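Long-range contacts in (S)-ureidoglycine--glyoxylate transaminase (Bacillus subtilis, PDB 3ISL), which catalyses the pyridoxal-phosphate-dependent transamination between (S)-ureidoglycine and glyoxylate in purine catabolism, yielding oxalurate and glycine: residues 13-18 with 364-369; 56-61 with 181-186; 91-96 with 114-119; 150-155 with 320-325; 312-317 with 326-331. All coordinates share one frame; numbering follows the deposited sequence.

Contact 1 of 5, residues 13-18 with 364-369; sequences TIMTPG and IGTMGY
G365 fits beneath the turn M15-T16-P17 because it has no side chain. Its N-H gives a 2.9 Å hydrogen bond to M15 O, coming down on the carbonyl from well above the plane. Its CA lies 3.2 Å from T16 O in a CA-H...O contact. This is the tight part of the contact: a beta carbon on G365 would run into T16 O and the nitrogen of P17. M367 is close as well, its extended chain bringing SD to 3.3 Å from P17 O and CE against the proline ring. I364 adds a second CA-H...O contact to M15 O, and its CG2 methyl rests 4.0 Å from M15 CB.

The segment 364-369 leaves the end of strand 361-365 here, in the small two-stranded antiparallel sheet shared with strand 324-328, and runs on toward the cofactor site of this class-V aminotransferase. The M367 side chain lies about 4 Å from that of K198, the lysine known to carry the cofactor, although the bond is not formed in this structure. The segment 13-18 carries an ST turn, in which T16 OG1 accepts the N-H of G18, closing the T16-G18 turn; at the backbone angles of G18 a side chain would press on the preceding carbonyl oxygen.

Elsewhere the fit is looser. M15 bends its unbranched thioether back across T366 and G365 O, laying CE 3.6 Å from that oxygen and 3.9 Å from T366 CG2. Between T16 O and M367 N a water takes the place of a direct bond, donating to the one and accepting from the other.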
# COMPACT_ATOMS: atom_id res chain seq x y z
N THR A 13 5.13 -24.17 -1.49
CA THR A 13 5.21 -24.44 -0.07
C THR A 13 6.14 -23.40 0.45
O THR A 13 7.33 -23.49 0.23
CB THR A 13 5.83 -25.80 0.13
OG1 THR A 13 4.91 -26.76 -0.42
CG2 THR A 13 6.07 -26.10 1.63
N ILE A 14 5.65 -22.42 1.20
CA ILE A 14 6.51 -21.28 1.53
C ILE A 14 7.05 -21.34 2.94
O ILE A 14 6.29 -21.23 3.94
CB ILE A 14 5.84 -19.90 1.33
CG1 ILE A 14 5.39 -19.78 -0.13
CG2 ILE A 14 6.86 -18.76 1.70
CD1 ILE A 14 4.54 -18.45 -0.44
N MET A 15 8.37 -21.49 3.01
CA MET A 15 9.04 -21.64 4.26
C MET A 15 10.18 -20.62 4.41
O MET A 15 11.25 -20.96 4.93
CB MET A 15 9.53 -23.14 4.42
CG MET A 15 8.32 -24.15 4.68
SD MET A 15 7.16 -23.69 6.06
CE MET A 15 7.85 -24.60 7.44
N THR A 16 9.95 -19.39 3.94
CA THR A 16 10.88 -18.28 4.13
C THR A 16 10.39 -17.49 5.37
O THR A 16 9.33 -17.79 5.90
CB THR A 16 10.79 -17.32 2.96
OG1 THR A 16 9.46 -16.73 2.92
CG2 THR A 16 11.10 -18.04 1.63
N PRO A 17 11.16 -16.47 5.80
CA PRO A 17 10.66 -15.50 6.78
C PRO A 17 9.72 -14.40 6.25
O PRO A 17 9.53 -13.39 6.93
CB PRO A 17 11.95 -14.88 7.36
CG PRO A 17 13.06 -15.88 7.10
CD PRO A 17 12.65 -16.45 5.71
N GLY A 18 9.11 -14.60 5.08
CA GLY A 18 8.11 -13.70 4.54
C GLY A 18 8.45 -13.30 3.13
O GLY A 18 9.62 -13.22 2.79
N ILE A 364 14.97 -20.65 7.48
CA ILE A 364 13.71 -21.33 7.25
C ILE A 364 12.73 -20.65 8.22
O ILE A 364 12.95 -20.69 9.43
CB ILE A 364 13.78 -22.80 7.48
CG1 ILE A 364 14.94 -23.42 6.64
CG2 ILE A 364 12.36 -23.50 7.26
CD1 ILE A 364 15.12 -24.94 6.77
N GLY A 365 11.68 -20.03 7.66
CA GLY A 365 10.61 -19.35 8.42
C GLY A 365 9.56 -20.38 8.79
O GLY A 365 9.34 -21.35 8.02
N THR A 366 8.98 -20.27 9.99
CA THR A 366 7.82 -21.12 10.39
C THR A 366 6.86 -20.09 10.97
O THR A 366 6.77 -19.96 12.16
CB THR A 366 8.19 -22.18 11.51
OG1 THR A 366 9.02 -21.56 12.50
CG2 THR A 366 8.96 -23.36 10.94
N MET A 367 6.19 -19.32 10.11
CA MET A 367 5.36 -18.20 10.53
C MET A 367 3.90 -18.37 10.09
O MET A 367 3.65 -18.69 8.92
CB MET A 367 5.86 -16.90 9.81
CG MET A 367 7.31 -16.46 10.21
SD MET A 367 7.84 -15.20 9.07
CE MET A 367 9.02 -14.29 10.12
N GLY A 368 2.93 -18.06 10.98
CA GLY A 368 1.59 -18.00 10.55
C GLY A 368 1.06 -19.29 9.95
O GLY A 368 1.30 -20.40 10.49
N TYR A 369 0.36 -19.19 8.83
CA TYR A 369 -0.28 -20.36 8.23
C TYR A 369 0.76 -21.37 7.73
O TYR A 369 0.46 -22.55 7.61
CB TYR A 369 -1.17 -19.93 7.06
CG TYR A 369 -2.01 -21.10 6.57
CD1 TYR A 369 -3.09 -21.58 7.36
CD2 TYR A 369 -1.71 -21.74 5.39
CE1 TYR A 369 -3.85 -22.65 6.96
CE2 TYR A 369 -2.47 -22.86 4.98
CZ TYR A 369 -3.52 -23.31 5.78
OH TYR A 369 -4.29 -24.39 5.35
O HOH W 1 7.17 -19.52 7.17

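Contact 2 of 5, residues 56-61 with 181-186; sequences LFQTKN and EVKVDE
D185 grips the turn T59-K60 with both carboxylate oxygens. OD1 accepts the hydroxyl of T59, with OG1 2.7 Å away, and OD2 accepts the backbone N-H of K60 at 2.9 Å; both donors approach on the syn side, tilted out of the carboxylate plane by 34° for T59 OG1 and 28° for K60 N. T59 is poised for this because OG1 stands opposite its backbone N (chi1 -173°), and the same oxygen accepts the N-H of N61 in an ST turn. With an alanine in place of D185, the T59 hydroxyl and the K60 N-H are likely to be left without this acceptor, and the turn to drift from the 181-186 loop.

Backbone bonds add to the join. V184 N donates nearly straight to F57 O at 3.1 Å, and a weaker bond runs from D185 N to Q58 O. A water donates to Q58 O and accepts from E186 N. Here helix 40-56 ends in a Schellman motif, Q58 taking the positive phi that turns the chain toward strand 63-68 of the large sheet.

Apolar contacts lie on the buried side. The two methyls of V184 divide their contacts, CG1 3.9 Å from F57 CD1 and CG2 3.6 Å from T59 CB, while V182 CG2 meets the edge of the F57 ring. Toward solvent, the amide of Q58 lies across the aliphatic part of K183, NE2 3.7 Å from CG, and the K183 ammonium pairs with E186 and, at longer range, E181.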
# COMPACT_ATOMS: atom_id res chain seq x y z
N LEU A 56 -4.27 -7.59 19.63
CA LEU A 56 -3.17 -8.23 18.98
C LEU A 56 -1.92 -7.66 19.59
O LEU A 56 -1.04 -8.40 19.85
CB LEU A 56 -3.14 -7.84 17.49
CG LEU A 56 -2.38 -8.66 16.45
CD1 LEU A 56 -1.72 -7.83 15.34
CD2 LEU A 56 -1.56 -9.77 16.90
N PHE A 57 -1.86 -6.33 19.77
CA PHE A 57 -0.66 -5.68 20.32
C PHE A 57 -0.55 -5.70 21.84
O PHE A 57 0.47 -5.24 22.39
CB PHE A 57 -0.53 -4.22 19.85
CG PHE A 57 0.00 -4.06 18.44
CD1 PHE A 57 1.37 -4.27 18.14
CD2 PHE A 57 -0.85 -3.59 17.43
CE1 PHE A 57 1.86 -4.08 16.84
CE2 PHE A 57 -0.38 -3.38 16.12
CZ PHE A 57 0.96 -3.60 15.82
N GLN A 58 -1.57 -6.25 22.49
CA GLN A 58 -1.72 -6.29 23.95
C GLN A 58 -1.61 -4.91 24.50
O GLN A 58 -0.71 -4.62 25.34
CB GLN A 58 -0.76 -7.31 24.63
CG GLN A 58 -0.92 -8.72 24.00
CD GLN A 58 -0.10 -9.84 24.71
OE1 GLN A 58 0.56 -10.66 24.06
NE2 GLN A 58 -0.14 -9.86 26.03
N THR A 59 -2.55 -4.03 24.03
CA THR A 59 -2.55 -2.64 24.46
C THR A 59 -3.94 -2.04 24.63
O THR A 59 -4.92 -2.47 23.99
CB THR A 59 -1.76 -1.76 23.47
OG1 THR A 59 -1.65 -0.46 24.02
CG2 THR A 59 -2.48 -1.64 22.07
N LYS A 60 -4.02 -1.03 25.49
CA LYS A 60 -5.23 -0.25 25.64
C LYS A 60 -5.23 1.00 24.77
O LYS A 60 -6.20 1.81 24.85
CB LYS A 60 -5.43 0.14 27.11
CG LYS A 60 -5.59 -1.09 28.01
CD LYS A 60 -6.76 -2.00 27.55
CE LYS A 60 -6.82 -3.26 28.46
NZ LYS A 60 -7.09 -4.50 27.67
N ASN A 61 -4.16 1.22 24.02
CA ASN A 61 -3.99 2.49 23.27
C ASN A 61 -5.23 2.80 22.43
O ASN A 61 -5.72 1.90 21.70
CB ASN A 61 -2.83 2.37 22.26
CG ASN A 61 -1.46 2.44 22.89
OD1 ASN A 61 -1.30 2.96 23.99
ND2 ASN A 61 -0.43 1.92 22.18
N GLU A 181 5.51 -13.35 21.48
CA GLU A 181 4.89 -12.43 22.40
C GLU A 181 5.27 -11.03 22.02
O GLU A 181 6.43 -10.75 21.87
CB GLU A 181 5.44 -12.66 23.81
CG GLU A 181 4.47 -13.28 24.70
CD GLU A 181 5.05 -13.32 26.09
OE1 GLU A 181 6.05 -12.58 26.36
OE2 GLU A 181 4.53 -14.14 26.88
N VAL A 182 4.29 -10.15 21.87
CA VAL A 182 4.58 -8.71 21.93
C VAL A 182 3.67 -8.01 22.91
O VAL A 182 2.48 -8.15 22.84
CB VAL A 182 4.92 -7.99 20.56
CG1 VAL A 182 4.92 -8.85 19.35
CG2 VAL A 182 4.46 -6.51 20.40
N LYS A 183 4.23 -7.31 23.88
CA LYS A 183 3.35 -6.82 24.91
C LYS A 183 3.60 -5.33 24.99
O LYS A 183 4.49 -4.89 25.71
CB LYS A 183 3.61 -7.58 26.26
CG LYS A 183 3.51 -9.12 26.18
CD LYS A 183 4.03 -9.71 27.57
CE LYS A 183 3.17 -10.89 28.10
NZ LYS A 183 3.72 -11.40 29.53
N VAL A 184 2.87 -4.54 24.21
CA VAL A 184 3.21 -3.15 24.21
C VAL A 184 2.98 -2.38 25.50
O VAL A 184 3.83 -1.55 25.84
CB VAL A 184 2.87 -2.30 22.90
CG1 VAL A 184 2.92 -3.08 21.54
CG2 VAL A 184 1.78 -1.25 23.09
N ASP A 185 1.86 -2.61 26.20
CA ASP A 185 1.70 -1.94 27.51
C ASP A 185 2.71 -2.40 28.53
O ASP A 185 3.41 -1.57 29.14
CB ASP A 185 0.27 -2.02 28.06
CG ASP A 185 -0.69 -1.17 27.22
OD1 ASP A 185 -0.21 -0.53 26.27
OD2 ASP A 185 -1.89 -1.15 27.47
N GLU A 186 2.81 -3.72 28.68
CA GLU A 186 3.71 -4.27 29.69
C GLU A 186 5.18 -3.88 29.47
O GLU A 186 5.91 -3.73 30.44
CB GLU A 186 3.61 -5.80 29.73
CG GLU A 186 2.67 -6.23 30.79
CD GLU A 186 2.64 -7.76 31.02
OE1 GLU A 186 1.52 -8.33 30.83
OE2 GLU A 186 3.72 -8.36 31.33
O HOH W 2 1.11 -5.52 27.30
O HOH W 3 0.47 2.00 26.10

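Contact 3 of 5, residues 91-96 with 114-119; sequences IPIYGR and MLECEW
W119 lies flat over the bend at G95. The glycine CA sits 3.8 Å from the centroid of the five-membered ring, a CH-pi contact over the face but offset toward the rim, and Y94 O lies over the same face. The six-membered ring carries on over the chain, with CH2 3.8 Å from R96 CB. At G95 the CA-H meets the ring face, the CA having no side chain to lean on the indole. Replacing W119 by an alanine would probably uncover the G95 backbone and open a gap beside R96 CB, leaving the bend freer to move.

Before the bend the two segments are neighbouring strands of the large sheet, 88-93 and 111-116, joined by helix 96-107 in a beta-alpha-beta crossover of the aminotransferase fold. They run parallel, the axes of 91-93 and 114-116 approaching to 4.6 Å, and I91 O, L115 O and I93 O accept the N-H groups of L115, I93 and C117 in turn; the I93 N to L115 O bond is the shortest at 2.8 Å.

Bumps and hollows differ on the two faces. On the face of I93 and M114, the isoleucine reaches diagonally back along the sheet to put CD1 3.6 Å from M114 CB and near its sulfur. On the other face P92 CB meets L115 CD1. Past the strands, C117 SG, set between its own backbone N and carbonyl carbon (chi1 65°), presses on Y94 CB at 3.5 Å, while the tyrosine ring leads away and its hydroxyl bonds to V143 O. The R96 side chain leads away from W119 and comes within about 6 Å of the bound pyridoxal phosphate.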
# COMPACT_ATOMS: atom_id res chain seq x y z
N ILE A 91 19.68 4.11 18.17
CA ILE A 91 19.23 2.91 17.48
C ILE A 91 20.24 1.81 17.77
O ILE A 91 21.33 1.81 17.22
CB ILE A 91 19.11 3.15 15.98
CG1 ILE A 91 18.32 4.45 15.72
CG2 ILE A 91 18.43 1.92 15.28
CD1 ILE A 91 18.16 4.86 14.23
N PRO A 92 19.87 0.86 18.62
CA PRO A 92 20.79 -0.27 18.80
C PRO A 92 20.51 -1.26 17.68
O PRO A 92 19.41 -1.76 17.58
CB PRO A 92 20.39 -0.86 20.18
CG PRO A 92 19.37 0.06 20.78
CD PRO A 92 18.73 0.80 19.54
N ILE A 93 21.54 -1.58 16.90
CA ILE A 93 21.45 -2.38 15.70
C ILE A 93 22.13 -3.74 15.84
O ILE A 93 23.31 -3.82 16.16
CB ILE A 93 22.12 -1.61 14.58
CG1 ILE A 93 21.30 -0.34 14.27
CG2 ILE A 93 22.27 -2.49 13.29
CD1 ILE A 93 22.22 0.71 13.57
N TYR A 94 21.37 -4.81 15.64
CA TYR A 94 21.99 -6.16 15.74
C TYR A 94 21.69 -6.99 14.47
O TYR A 94 21.98 -8.20 14.40
CB TYR A 94 21.57 -6.86 17.03
CG TYR A 94 20.08 -7.03 17.20
CD1 TYR A 94 19.27 -5.97 17.64
CD2 TYR A 94 19.47 -8.24 16.86
CE1 TYR A 94 17.92 -6.15 17.77
CE2 TYR A 94 18.13 -8.43 16.98
CZ TYR A 94 17.36 -7.41 17.44
OH TYR A 94 16.02 -7.66 17.49
N GLY A 95 21.11 -6.33 13.47
CA GLY A 95 20.93 -6.97 12.18
C GLY A 95 20.51 -6.01 11.10
O GLY A 95 20.57 -4.80 11.30
N ARG A 96 20.08 -6.54 9.96
CA ARG A 96 19.86 -5.72 8.78
C ARG A 96 18.78 -4.68 8.96
O ARG A 96 18.90 -3.58 8.46
CB ARG A 96 19.56 -6.58 7.53
CG ARG A 96 18.75 -5.81 6.43
CD ARG A 96 17.80 -6.77 5.62
NE ARG A 96 18.46 -8.06 5.21
CZ ARG A 96 17.92 -9.30 5.23
NH1 ARG A 96 16.66 -9.52 5.63
NH2 ARG A 96 18.66 -10.33 4.86
N MET A 114 24.13 5.33 16.83
CA MET A 114 23.96 3.88 16.71
C MET A 114 24.87 3.11 17.65
O MET A 114 25.97 3.56 17.96
CB MET A 114 24.02 3.38 15.27
CG MET A 114 25.24 3.69 14.44
SD MET A 114 24.84 3.37 12.68
CE MET A 114 24.83 5.02 11.99
N LEU A 115 24.36 2.01 18.18
CA LEU A 115 25.19 1.01 18.80
C LEU A 115 25.13 -0.18 17.85
O LEU A 115 24.07 -0.43 17.23
CB LEU A 115 24.61 0.59 20.13
CG LEU A 115 24.67 1.46 21.36
CD1 LEU A 115 23.58 1.00 22.37
CD2 LEU A 115 26.10 1.40 21.97
N GLU A 116 26.20 -0.95 17.73
CA GLU A 116 26.16 -2.11 16.84
C GLU A 116 26.82 -3.30 17.51
O GLU A 116 27.92 -3.18 18.05
CB GLU A 116 26.85 -1.82 15.52
CG GLU A 116 26.22 -0.67 14.65
CD GLU A 116 27.24 -0.15 13.60
OE1 GLU A 116 28.15 0.63 13.96
OE2 GLU A 116 27.17 -0.53 12.42
N CYS A 117 26.17 -4.46 17.47
CA CYS A 117 26.82 -5.67 17.92
C CYS A 117 26.91 -6.73 16.83
O CYS A 117 26.32 -6.58 15.75
CB CYS A 117 26.18 -6.26 19.20
SG CYS A 117 24.51 -6.84 18.97
N GLU A 118 27.64 -7.81 17.15
CA GLU A 118 27.85 -8.89 16.23
C GLU A 118 26.55 -9.55 15.75
O GLU A 118 25.73 -9.97 16.56
CB GLU A 118 28.76 -9.97 16.83
CG GLU A 118 29.73 -10.45 15.80
CD GLU A 118 30.29 -11.84 16.02
OE1 GLU A 118 31.50 -11.99 15.71
OE2 GLU A 118 29.56 -12.77 16.42
N TRP A 119 26.45 -9.74 14.44
CA TRP A 119 25.32 -10.43 13.87
C TRP A 119 25.31 -11.86 14.39
O TRP A 119 26.33 -12.56 14.33
CB TRP A 119 25.29 -10.34 12.34
CG TRP A 119 24.89 -9.00 11.84
CD1 TRP A 119 25.00 -7.81 12.49
CD2 TRP A 119 24.30 -8.71 10.56
NE1 TRP A 119 24.53 -6.79 11.68
CE2 TRP A 119 24.07 -7.32 10.51
CE3 TRP A 119 23.94 -9.50 9.46
CZ2 TRP A 119 23.51 -6.69 9.40
CZ3 TRP A 119 23.35 -8.87 8.35
CH2 TRP A 119 23.16 -7.48 8.34

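Contact 4 of 5, residues 150-155 with 320-325; sequences GRIHPL and KMPVVT
M321 meets G150 through both its backbone and its side chain. Its backbone N donates to G150 O at 2.7 Å; its side chain leaves with CG opposite the backbone N (chi1 -162°) and turns sharply at chi3 (14°), bringing CE to 3.4 Å from G150 CA. This slim, unbranched thioether can lie close along the glycine. Positive phi suits G150, where a CB would be crowded by R151 NH2. The M321 side chain is about 7 Å from the bound pyridoxal phosphate. I152 meets the same methionine: CG2 lies 3.7 Å from M321 CA, while CD1 touches the P322 ring. R151, whose backbone forms a single bridge with K320, turns the other way, yet bends at chi2 and chi3 bring its guanidinium back edge-on, NE 3.9 Å from K320 CA. K320 stretches out and bends only at chi4, so NZ donates to V324 O at 2.8 Å, M321 O and T325 OG1, closing the type I turn 321-324; it also pairs with E299. A water donates to G150 O and V324 O. The contact joins strand 151-152, paired with 145-146, to the start of strand 324-328, with helix 288-308 packed against P322, V323 and T325.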
# COMPACT_ATOMS: atom_id res chain seq x y z
N GLY A 150 18.13 -13.95 12.70
CA GLY A 150 17.35 -14.91 13.49
C GLY A 150 17.33 -14.68 14.99
O GLY A 150 17.02 -15.61 15.75
N ARG A 151 17.67 -13.47 15.45
CA ARG A 151 17.71 -13.17 16.89
C ARG A 151 16.53 -12.33 17.25
O ARG A 151 16.10 -11.55 16.45
CB ARG A 151 19.01 -12.44 17.32
CG ARG A 151 20.28 -13.24 17.02
CD ARG A 151 20.33 -14.53 17.84
NE ARG A 151 19.88 -15.76 17.21
CZ ARG A 151 20.35 -16.23 16.07
NH1 ARG A 151 21.19 -15.48 15.43
NH2 ARG A 151 19.97 -17.39 15.55
N ILE A 152 15.97 -12.63 18.42
CA ILE A 152 14.95 -11.84 19.05
C ILE A 152 15.57 -11.18 20.29
O ILE A 152 16.35 -11.82 21.05
CB ILE A 152 13.65 -12.68 19.33
CG1 ILE A 152 12.48 -11.77 19.73
CG2 ILE A 152 13.87 -13.81 20.28
CD1 ILE A 152 11.07 -12.54 19.78
N HIS A 153 15.26 -9.90 20.44
CA HIS A 153 15.83 -9.04 21.52
C HIS A 153 14.84 -8.78 22.68
O HIS A 153 13.70 -8.41 22.40
CB HIS A 153 16.23 -7.68 20.93
CG HIS A 153 17.34 -7.03 21.67
ND1 HIS A 153 18.59 -6.85 21.12
CD2 HIS A 153 17.42 -6.63 22.96
CE1 HIS A 153 19.39 -6.32 22.03
NE2 HIS A 153 18.71 -6.19 23.15
N PRO A 154 15.26 -8.98 23.98
CA PRO A 154 14.46 -8.59 25.13
C PRO A 154 14.16 -7.08 25.09
O PRO A 154 15.09 -6.24 24.83
CB PRO A 154 15.37 -8.94 26.34
CG PRO A 154 16.12 -10.11 25.83
CD PRO A 154 16.46 -9.74 24.42
N LEU A 155 12.90 -6.73 25.29
CA LEU A 155 12.50 -5.32 25.22
C LEU A 155 12.07 -4.62 26.54
O LEU A 155 12.01 -3.42 26.56
CB LEU A 155 11.38 -5.12 24.17
CG LEU A 155 11.69 -5.61 22.75
CD1 LEU A 155 10.45 -5.37 21.91
CD2 LEU A 155 12.99 -5.00 22.11
N LYS A 320 17.31 -17.04 20.37
CA LYS A 320 16.88 -17.52 19.07
C LYS A 320 15.44 -17.04 18.79
O LYS A 320 14.54 -17.31 19.56
CB LYS A 320 16.89 -19.02 18.94
CG LYS A 320 16.44 -19.47 17.50
CD LYS A 320 16.27 -21.04 17.39
CE LYS A 320 15.73 -21.41 16.02
NZ LYS A 320 14.29 -20.96 15.89
N MET A 321 15.24 -16.36 17.68
CA MET A 321 13.87 -16.02 17.26
C MET A 321 13.05 -17.32 17.01
O MET A 321 13.46 -18.16 16.22
CB MET A 321 13.92 -15.17 15.99
CG MET A 321 12.62 -14.41 15.69
SD MET A 321 12.69 -13.18 14.33
CE MET A 321 14.16 -13.63 13.57
N PRO A 322 11.88 -17.47 17.62
CA PRO A 322 11.20 -18.79 17.50
C PRO A 322 10.76 -19.09 16.05
O PRO A 322 10.87 -20.26 15.60
CB PRO A 322 9.95 -18.68 18.43
CG PRO A 322 10.33 -17.55 19.42
CD PRO A 322 11.11 -16.54 18.49
N VAL A 323 10.42 -18.03 15.32
CA VAL A 323 9.83 -18.18 13.97
C VAL A 323 10.80 -18.20 12.79
O VAL A 323 10.38 -18.26 11.64
CB VAL A 323 8.59 -17.26 13.74
CG1 VAL A 323 7.53 -17.51 14.86
CG2 VAL A 323 9.00 -15.76 13.73
N VAL A 324 12.11 -18.23 13.07
CA VAL A 324 13.07 -18.34 11.99
C VAL A 324 14.11 -19.27 12.53
O VAL A 324 14.43 -19.22 13.71
CB VAL A 324 13.70 -16.93 11.67
CG1 VAL A 324 14.85 -17.04 10.71
CG2 VAL A 324 12.62 -15.99 11.05
N THR A 325 14.67 -20.08 11.64
CA THR A 325 15.68 -21.05 12.00
C THR A 325 16.77 -20.94 10.96
O THR A 325 16.50 -21.08 9.77
CB THR A 325 15.02 -22.44 11.99
OG1 THR A 325 14.15 -22.46 13.09
CG2 THR A 325 16.11 -23.61 12.17
O HOH W 4 16.85 -17.99 14.28

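Contact 5 of 5, residues 312-317 with 326-331; sequences RLFGDD and CVEIPG
E328 lies along the backbone of R312-F314, its carboxylate beside the loop backbone. The chain is extended beyond CG (chi2 175°), so OE1 comes to 3.6 Å from F314 CA at the edge of the phenyl ring, while OE2 reaches R312 CB, also at 3.6 Å. R312 is not salt-bridged to it: the guanidinium leads away, with NE 5.8 Å from OE2. The aliphatic part of E328 does the packing, with CB 3.4 Å from R312 O and CG against F314 CB.

C326, two residues earlier on the same side of the strand, also meets F314 at the ring edge. The two CB atoms are 3.9 Å apart, and the ring is swung out opposite its backbone N (chi1 168°) toward I361 and L357. The small side chain of cysteine lets the two CB atoms meet this closely.

Between them L313 and V327 form a single backbone bridge. E328 N donates to R312 O at 2.8 Å, nearly straight, and F314 N donates to C326 O at 2.9 Å. On the opposite side of the strand L313 CD2 touches V327 CG2 at 4.1 Å, and both residues reach I306 of helix 288-308. A water accepts from R312 N and donates to E328 O. The chemistry implies that backbone bonds and hydrocarbon packing fasten this loop to strand 324-328, while the R312 guanidinium leads away.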
# COMPACT_ATOMS: atom_id res chain seq x y z
N ARG A 312 23.84 -27.96 11.39
CA ARG A 312 23.97 -27.09 12.58
C ARG A 312 23.21 -25.77 12.43
O ARG A 312 23.08 -25.24 11.32
CB ARG A 312 25.44 -26.78 12.87
CG ARG A 312 26.44 -27.83 12.33
CD ARG A 312 27.55 -28.09 13.29
NE ARG A 312 27.28 -29.33 14.01
CZ ARG A 312 27.85 -29.70 15.16
NH1 ARG A 312 28.77 -28.93 15.76
NH2 ARG A 312 27.50 -30.86 15.70
N LEU A 313 22.73 -25.21 13.53
CA LEU A 313 22.13 -23.88 13.49
C LEU A 313 23.19 -22.78 13.70
O LEU A 313 24.13 -22.95 14.46
CB LEU A 313 21.02 -23.77 14.55
CG LEU A 313 19.88 -24.79 14.39
CD1 LEU A 313 18.75 -24.52 15.41
CD2 LEU A 313 19.33 -24.80 12.97
N PHE A 314 23.03 -21.67 12.99
CA PHE A 314 23.77 -20.45 13.26
C PHE A 314 23.22 -19.73 14.49
O PHE A 314 21.98 -19.76 14.75
CB PHE A 314 23.64 -19.52 12.05
CG PHE A 314 24.12 -18.10 12.28
CD1 PHE A 314 25.47 -17.80 12.31
CD2 PHE A 314 23.20 -17.06 12.43
CE1 PHE A 314 25.93 -16.46 12.52
CE2 PHE A 314 23.63 -15.73 12.61
CZ PHE A 314 24.98 -15.42 12.66
N GLY A 315 24.12 -19.08 15.24
CA GLY A 315 23.66 -18.00 16.10
C GLY A 315 23.52 -18.36 17.56
O GLY A 315 23.59 -19.55 17.92
N ASP A 316 23.36 -17.32 18.39
CA ASP A 316 23.29 -17.42 19.86
C ASP A 316 21.97 -18.11 20.20
O ASP A 316 20.90 -17.53 19.99
CB ASP A 316 23.31 -16.02 20.47
CG ASP A 316 23.70 -16.01 21.94
OD1 ASP A 316 23.08 -16.71 22.77
OD2 ASP A 316 24.63 -15.23 22.26
N ASP A 317 22.08 -19.33 20.74
CA ASP A 317 20.91 -20.12 21.14
C ASP A 317 20.07 -19.44 22.24
O ASP A 317 18.89 -19.69 22.35
CB ASP A 317 21.31 -21.58 21.52
CG ASP A 317 22.20 -21.68 22.77
OD1 ASP A 317 22.16 -20.82 23.69
OD2 ASP A 317 22.99 -22.66 22.83
N CYS A 326 17.97 -20.60 11.41
CA CYS A 326 19.10 -20.30 10.52
C CYS A 326 19.96 -21.55 10.47
O CYS A 326 20.57 -21.93 11.48
CB CYS A 326 19.93 -19.11 11.06
SG CYS A 326 18.99 -17.60 11.25
N VAL A 327 20.01 -22.17 9.29
CA VAL A 327 20.70 -23.44 9.13
C VAL A 327 22.01 -23.15 8.43
O VAL A 327 22.02 -22.50 7.39
CB VAL A 327 19.87 -24.44 8.31
CG1 VAL A 327 20.62 -25.82 8.13
CG2 VAL A 327 18.47 -24.62 8.94
N GLU A 328 23.11 -23.68 8.99
CA GLU A 328 24.44 -23.46 8.44
C GLU A 328 24.60 -24.29 7.17
O GLU A 328 24.32 -25.50 7.17
CB GLU A 328 25.56 -23.77 9.49
CG GLU A 328 25.78 -22.59 10.48
CD GLU A 328 26.77 -22.83 11.64
OE1 GLU A 328 27.01 -21.85 12.40
OE2 GLU A 328 27.31 -23.96 11.78
N ILE A 329 25.00 -23.61 6.09
CA ILE A 329 25.36 -24.25 4.84
C ILE A 329 26.71 -24.96 5.01
O ILE A 329 27.73 -24.36 5.27
CB ILE A 329 25.41 -23.23 3.65
CG1 ILE A 329 24.03 -22.55 3.49
CG2 ILE A 329 25.89 -23.92 2.33
CD1 ILE A 329 24.04 -21.25 2.65
N PRO A 330 26.70 -26.27 4.86
CA PRO A 330 27.97 -27.05 5.02
C PRO A 330 29.02 -26.68 3.97
O PRO A 330 28.67 -26.30 2.84
CB PRO A 330 27.53 -28.49 4.82
CG PRO A 330 25.95 -28.46 4.80
CD PRO A 330 25.56 -27.08 4.40
N GLY A 331 30.30 -26.76 4.33
CA GLY A 331 31.40 -26.42 3.40
C GLY A 331 31.32 -27.22 2.11
O GLY A 331 30.94 -28.40 2.13
O HOH W 5 25.07 -27.46 9.05

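Overall arrangement
Contact 1 is the most buried, and contacts 1, 3 and 4 all come within about 8 Å of the cofactor site. Contacts 1 and 4 meet through strands 361-365 and 324-328, where I364 and T366 probably bond to T325 and V323. Contact 5, partly buried and the farthest of the five from the chain centre, uses the outer end of strand 324-328, and R151 of contact 4 packs against its loop. Contacts 2 and 3 belong to the large sheet's side: contact 3 is regular parallel strand pairing, contact 2 a loop clasp held by a carboxylate. A glycine permits close approach in contact 1; glycines also meet side chains in contacts 3 and 4. W119 of contact 3 touches F314 of contact 5.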